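Local coordinates for UPF0131 protein ykqA (Bacillus subtilis, PDB 2QIK), which is a putative gamma-glutamylcyclotransferase that probably acts on gamma-glutamyl compounds, at residues Q143-D148 against L198-K203; L190-Y195 against R224-C229. One frame throughout, in Å; residues are numbered along the deposited sequence.

How the contacts relate
Both contacts belong to the second half of the chain, where an AIG2-like family region (185-267) holds strand 185-193, helix 198-204 and strand 224-234. Along the sequence their segments alternate: 143-148, 190-195, 198-203, 224-229. Strand 185-193 leads almost directly into helix 198-204, so contact 2 hands the chain on to contact 1. The centres lie about 17 Å apart, yet the two meet where Leu201 CD1 packs 3.7 Å from Ile193 CD1. Contact 1 is a surface meeting of one helix with the C-terminal end of another and the turn that follows, contact 2 a buried one between two sheets, and both lie away from the substrate-binding residues inferred by similarity, Tyr8 to Leu11.

Contact 1. Residues Q143-D148 against L198-K203; sequences QKAGVD and LSYLYK
Tyr200 reaches from helix 198-204 to Val147 and Ala145, which sit where helix 140-145 ends in a Schellman motif, and the three side chains make up the contact. Gly146 turns the chain at this C-terminal end: it has a positive phi of 74°, which glycine tolerates readily, and its N bonds back to Gln143 O. The turn leaves Ala145 in the last helical turn and Val147 just beyond it, both with their CB directed toward the other helix.

Tyr200 holds CG anti to its backbone N, with chi1 at 164°, and this throws the ring outward from its helix across the space between the two backbones. The nearest CA atoms, those of Val147 and Tyr200, are still 8.1 Å apart, so a long flat side chain suits the place. Val147 meets one face of that ring. Its CG2 methyl stands 3.6 Å from the centroid of the Tyr200 ring and just 8° off the ring normal, a CH-pi contact almost exactly over the centre. The other branch, Val147 CG1, lies outside the ring's outline, past the CG-CD1 bond, 4.1 Å from Tyr200 CD1. The beta branch thus puts one methyl over the ring and the second just beyond its rim, while Ala145 is small enough to let the ring come close to the helix end.

Phe142, from the preceding turn of helix 140-145, also touches both Val147 and Tyr200 and extends the apolar patch. At the far end of the ring the phenol remains polar: Tyr200 OH is hydrogen-bonded to Arg204 NH1, from the end of its own helix. Near that end, along the ring's CD1 side, the Ala145 CB methyl approaches obliquely, 3.6 Å from Tyr200 CE1.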
loop_
_atom_site.group_PDB
_atom_site.type_symbol
_atom_site.label_atom_id
_atom_site.label_comp_id
_atom_site.label_asym_id
_atom_site.label_seq_id
_atom_site.Cartn_x
_atom_site.Cartn_y
_atom_site.Cartn_z
ATOM N N GLN A 143 19.311 10.226 9.899
ATOM C CA GLN A 143 20.685 10.605 10.300
ATOM C C GLN A 143 21.066 9.887 11.587
ATOM O O GLN A 143 22.185 9.400 11.721
ATOM C CB GLN A 143 20.792 12.102 10.498
ATOM C CG GLN A 143 20.718 12.874 9.213
ATOM C CD GLN A 143 20.705 14.361 9.406
ATOM O OE1 GLN A 143 21.275 15.106 8.583
ATOM N NE2 GLN A 143 20.147 14.809 10.518
ATOM N N LYS A 144 20.184 9.841 12.584
ATOM C CA LYS A 144 20.462 9.136 13.859
ATOM C C LYS A 144 20.734 7.653 13.692
ATOM O O LYS A 144 21.522 7.081 14.425
ATOM C CB LYS A 144 19.361 9.319 14.868
ATOM C CG LYS A 144 19.227 10.700 15.372
ATOM C CD LYS A 144 18.140 10.786 16.406
ATOM C CE LYS A 144 17.215 11.922 16.095
ATOM N NZ LYS A 144 15.772 11.574 15.981
ATOM N N ALA A 145 20.069 7.030 12.712
ATOM C CA ALA A 145 20.220 5.630 12.440
ATOM C C ALA A 145 21.408 5.364 11.502
ATOM O O ALA A 145 21.700 4.216 11.236
ATOM C CB ALA A 145 18.952 5.111 11.829
ATOM N N GLY A 146 22.066 6.411 10.970
ATOM C CA GLY A 146 23.173 6.210 10.060
ATOM C C GLY A 146 22.799 5.771 8.679
ATOM O O GLY A 146 23.612 5.208 7.961
ATOM N N VAL A 147 21.550 6.013 8.280
ATOM C CA VAL A 147 21.062 5.645 6.971
ATOM C C VAL A 147 20.730 6.774 6.024
ATOM O O VAL A 147 20.175 6.567 4.939
ATOM C CB VAL A 147 19.852 4.662 7.081
ATOM C CG1 VAL A 147 20.247 3.413 7.813
ATOM C CG2 VAL A 147 18.635 5.314 7.675
ATOM N N ASP A 148 20.968 8.009 6.442
ATOM C CA ASP A 148 20.593 9.149 5.587
ATOM C C ASP A 148 21.262 9.134 4.246
ATOM O O ASP A 148 20.695 9.642 3.290
ATOM C CB ASP A 148 20.772 10.533 6.248
ATOM C CG ASP A 148 19.984 11.591 5.548
ATOM O OD1 ASP A 148 18.778 11.387 5.291
ATOM O OD2 ASP A 148 20.503 12.670 5.245
ATOM N N LEU A 198 16.065 -1.278 2.487
ATOM C CA LEU A 198 14.718 -1.708 2.805
ATOM C C LEU A 198 14.507 -2.260 4.182
ATOM O O LEU A 198 13.447 -1.993 4.813
ATOM C CB LEU A 198 14.279 -2.787 1.774
ATOM C CG LEU A 198 12.824 -3.106 1.724
ATOM C CD1 LEU A 198 11.907 -1.822 1.530
ATOM C CD2 LEU A 198 12.616 -4.098 0.618
ATOM N N SER A 199 15.432 -3.063 4.693
ATOM C CA SER A 199 15.167 -3.649 5.991
ATOM C C SER A 199 15.119 -2.594 7.109
ATOM O O SER A 199 14.340 -2.747 8.060
ATOM C CB SER A 199 16.102 -4.819 6.326
ATOM O OG SER A 199 17.440 -4.410 6.465
ATOM N N TYR A 200 15.861 -1.493 6.958
ATOM C CA TYR A 200 15.751 -0.360 7.890
ATOM C C TYR A 200 14.289 0.107 7.890
ATOM O O TYR A 200 13.697 0.356 8.946
ATOM C CB TYR A 200 16.681 0.778 7.437
ATOM C CG TYR A 200 16.321 2.088 8.109
ATOM C CD1 TYR A 200 16.678 2.319 9.409
ATOM C CD2 TYR A 200 15.552 3.011 7.480
ATOM C CE1 TYR A 200 16.271 3.432 10.071
ATOM C CE2 TYR A 200 15.162 4.137 8.096
ATOM C CZ TYR A 200 15.512 4.372 9.411
ATOM O OH TYR A 200 15.104 5.551 10.039
ATOM N N LEU A 201 13.699 0.277 6.706
ATOM C CA LEU A 201 12.310 0.745 6.640
ATOM C C LEU A 201 11.351 -0.255 7.252
ATOM O O LEU A 201 10.402 0.124 7.939
ATOM C CB LEU A 201 11.923 1.115 5.256
ATOM C CG LEU A 201 12.638 2.318 4.634
ATOM C CD1 LEU A 201 12.321 2.461 3.169
ATOM C CD2 LEU A 201 12.240 3.581 5.371
ATOM N N TYR A 202 11.559 -1.550 6.989
ATOM C CA TYR A 202 10.705 -2.566 7.570
ATOM C C TYR A 202 10.715 -2.520 9.078
ATOM O O TYR A 202 9.690 -2.699 9.749
ATOM C CB TYR A 202 11.044 -3.965 7.095
ATOM C CG TYR A 202 10.418 -4.428 5.819
ATOM C CD1 TYR A 202 10.333 -3.633 4.705
ATOM C CD2 TYR A 202 9.876 -5.720 5.725
ATOM C CE1 TYR A 202 9.728 -4.101 3.544
ATOM C CE2 TYR A 202 9.309 -6.185 4.558
ATOM C CZ TYR A 202 9.207 -5.382 3.475
ATOM O OH TYR A 202 8.646 -5.783 2.287
ATOM N N LYS A 203 11.880 -2.244 9.665
ATOM C CA LYS A 203 11.970 -2.112 11.135
ATOM C C LYS A 203 11.314 -0.851 11.601
ATOM O O LYS A 203 10.535 -0.855 12.574
ATOM C CB LYS A 203 13.457 -2.218 11.539
ATOM C CG LYS A 203 13.654 -2.030 13.050
ATOM C CD LYS A 203 15.113 -1.979 13.500
ATOM C CE LYS A 203 15.305 -1.524 14.972
ATOM N NZ LYS A 203 16.672 -0.979 15.183
#

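Contact 2. Residues L190-Y195 against R224-C229; sequences LYRIPY and RHYKDC
Leu190 carries CG anti to its backbone N (chi1 -173°), which brings its forked end against Tyr226 and Cys229; these two hold CG and SG anti to their own carbonyl carbons. The fork serves both partners. Leu190 CD2 lies over one face of the Tyr226 ring, 3.6 Å from Tyr226 CG and displaced from the centre, in a CH-pi contact 21° off the ring normal. Leu190 CD1 turns instead to the thiol, 3.7 Å from Cys229 SG.

Strand 185-193 is the middle strand of a three-stranded antiparallel sheet, whereas 224-234 pairs with 212-221 in a hairpin, so this buried contact joins two sheets through side chains. The chain turns a corner at Asp228, and residues on both sides of it face Leu190. Val155 and Val219 also touch this leucine, one from each sheet. An alanine in place of Leu190 would probably open a gap between the sheets, leaving the Tyr226 face and the Cys229 sulfur without their methyl partners.

The flat ring of Tyr226 is gripped on both faces: against the one opposite Leu190 CD2, Arg224 CZ, two residues earlier in the chain, lies 4.1 Å above the ring plane, offset toward the rim. Arg192 is bound elsewhere, by a salt bridge to Asp153 and a hydrogen bond to Tyr129; its NH2 comes obliquely to 4.2 Å from Tyr226 OH.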
loop_
_atom_site.group_PDB
_atom_site.type_symbol
_atom_site.label_atom_id
_atom_site.label_comp_id
_atom_site.label_asym_id
_atom_site.label_seq_id
_atom_site.Cartn_x
_atom_site.Cartn_y
_atom_site.Cartn_z
ATOM N N LEU A 190 9.032 11.133 -3.093
ATOM C CA LEU A 190 9.491 9.883 -3.663
ATOM C C LEU A 190 10.985 9.874 -3.631
ATOM O O LEU A 190 11.656 10.783 -4.146
ATOM C CB LEU A 190 8.980 9.727 -5.105
ATOM C CG LEU A 190 9.248 8.390 -5.735
ATOM C CD1 LEU A 190 8.416 7.322 -5.029
ATOM C CD2 LEU A 190 8.978 8.391 -7.212
ATOM N N TYR A 191 11.573 8.856 -3.005
ATOM C CA TYR A 191 12.998 8.641 -2.948
ATOM C C TYR A 191 13.423 7.467 -3.833
ATOM O O TYR A 191 12.705 6.478 -3.944
ATOM C CB TYR A 191 13.443 8.261 -1.559
ATOM C CG TYR A 191 13.250 9.248 -0.433
ATOM C CD1 TYR A 191 14.184 10.220 -0.152
ATOM C CD2 TYR A 191 12.181 9.123 0.404
ATOM C CE1 TYR A 191 14.053 11.068 0.895
ATOM C CE2 TYR A 191 12.007 9.999 1.501
ATOM C CZ TYR A 191 12.968 10.943 1.747
ATOM O OH TYR A 191 12.850 11.780 2.844
ATOM N N ARG A 192 14.571 7.572 -4.495
ATOM C CA ARG A 192 15.213 6.415 -5.145
ATOM C C ARG A 192 16.229 5.855 -4.131
ATOM O O ARG A 192 17.174 6.558 -3.749
ATOM C CB ARG A 192 15.948 6.862 -6.388
ATOM C CG ARG A 192 16.589 5.742 -7.177
ATOM C CD ARG A 192 17.333 6.198 -8.358
ATOM N NE ARG A 192 16.425 6.753 -9.287
ATOM C CZ ARG A 192 16.180 8.056 -9.500
ATOM N NH1 ARG A 192 16.864 8.997 -8.854
ATOM N NH2 ARG A 192 15.256 8.417 -10.380
ATOM N N ILE A 193 15.990 4.635 -3.673
ATOM C CA ILE A 193 16.831 4.021 -2.641
ATOM C C ILE A 193 17.367 2.661 -3.120
ATOM O O ILE A 193 16.709 1.982 -3.921
ATOM C CB ILE A 193 16.097 3.884 -1.315
ATOM C CG1 ILE A 193 14.999 2.781 -1.365
ATOM C CG2 ILE A 193 15.497 5.185 -0.821
ATOM C CD1 ILE A 193 14.274 2.593 -0.030
ATOM N N PRO A 194 18.512 2.229 -2.616
ATOM C CA PRO A 194 18.949 0.895 -2.892
ATOM C C PRO A 194 18.095 -0.117 -2.122
ATOM O O PRO A 194 17.610 0.158 -1.046
ATOM C CB PRO A 194 20.435 0.871 -2.441
ATOM C CG PRO A 194 20.801 2.338 -2.280
ATOM C CD PRO A 194 19.498 2.983 -1.831
ATOM N N TYR A 195 18.025 -1.320 -2.674
ATOM C CA TYR A 195 17.445 -2.469 -1.983
ATOM C C TYR A 195 17.983 -2.594 -0.528
ATOM O O TYR A 195 17.261 -2.996 0.377
ATOM C CB TYR A 195 17.710 -3.718 -2.763
ATOM C CG TYR A 195 17.058 -4.932 -2.155
ATOM C CD1 TYR A 195 15.706 -5.122 -2.162
ATOM C CD2 TYR A 195 17.833 -5.946 -1.583
ATOM C CE1 TYR A 195 15.116 -6.217 -1.593
ATOM C CE2 TYR A 195 17.249 -7.055 -1.011
ATOM C CZ TYR A 195 15.898 -7.192 -1.046
ATOM O OH TYR A 195 15.346 -8.333 -0.475
ATOM N N ARG A 224 6.482 12.788 -14.571
ATOM C CA ARG A 224 6.762 11.428 -14.948
ATOM C C ARG A 224 5.991 10.530 -13.997
ATOM O O ARG A 224 5.767 10.859 -12.843
ATOM C CB ARG A 224 8.251 11.197 -14.793
ATOM C CG ARG A 224 8.719 9.859 -15.072
ATOM C CD ARG A 224 10.192 9.689 -15.131
ATOM N NE ARG A 224 10.485 8.342 -14.677
ATOM C CZ ARG A 224 10.160 7.240 -15.324
ATOM N NH1 ARG A 224 10.415 6.064 -14.769
ATOM N NH2 ARG A 224 9.618 7.297 -16.546
ATOM N N HIS A 225 5.666 9.372 -14.502
ATOM C CA HIS A 225 4.886 8.414 -13.823
ATOM C C HIS A 225 5.780 7.321 -13.297
ATOM O O HIS A 225 6.611 6.753 -13.984
ATOM C CB HIS A 225 3.862 7.861 -14.814
ATOM C CG HIS A 225 2.706 8.801 -15.056
ATOM N ND1 HIS A 225 1.874 9.220 -14.038
ATOM C CD2 HIS A 225 2.264 9.418 -16.182
ATOM C CE1 HIS A 225 0.965 10.049 -14.525
ATOM N NE2 HIS A 225 1.174 10.178 -15.827
ATOM N N TYR A 226 5.640 6.993 -12.016
ATOM C CA TYR A 226 6.408 5.924 -11.406
ATOM C C TYR A 226 5.461 4.823 -10.900
ATOM O O TYR A 226 4.540 5.093 -10.111
ATOM C CB TYR A 226 7.231 6.474 -10.205
ATOM C CG TYR A 226 8.356 7.388 -10.665
ATOM C CD1 TYR A 226 9.625 6.841 -10.850
ATOM C CD2 TYR A 226 8.149 8.727 -10.851
ATOM C CE1 TYR A 226 10.722 7.655 -11.232
ATOM C CE2 TYR A 226 9.188 9.528 -11.284
ATOM C CZ TYR A 226 10.443 8.959 -11.457
ATOM O OH TYR A 226 11.515 9.714 -11.855
ATOM N N LYS A 227 5.726 3.605 -11.306
ATOM C CA LYS A 227 4.796 2.452 -11.044
ATOM C C LYS A 227 5.320 1.569 -9.911
ATOM O O LYS A 227 6.511 1.333 -9.766
ATOM C CB LYS A 227 4.747 1.555 -12.272
ATOM C CG LYS A 227 4.137 2.295 -13.456
ATOM C CD LYS A 227 4.122 1.510 -14.693
ATOM C CE LYS A 227 3.528 2.358 -15.803
ATOM N NZ LYS A 227 2.234 3.088 -15.558
ATOM N N ASP A 228 4.399 1.078 -9.088
ATOM C CA ASP A 228 4.768 0.107 -8.057
ATOM C C ASP A 228 5.764 0.688 -7.089
ATOM O O ASP A 228 6.691 0.019 -6.674
ATOM C CB ASP A 228 5.190 -1.216 -8.656
ATOM C CG ASP A 228 4.042 -2.008 -9.169
ATOM O OD1 ASP A 228 4.284 -2.894 -10.048
ATOM O OD2 ASP A 228 2.873 -1.853 -8.784
ATOM N N CYS A 229 5.557 1.955 -6.692
ATOM C CA CYS A 229 6.374 2.577 -5.661
ATOM C C CYS A 229 5.981 1.958 -4.310
ATOM O O CYS A 229 4.809 1.706 -4.035
ATOM C CB CYS A 229 6.105 4.049 -5.587
ATOM S SG CYS A 229 6.496 4.907 -7.099
#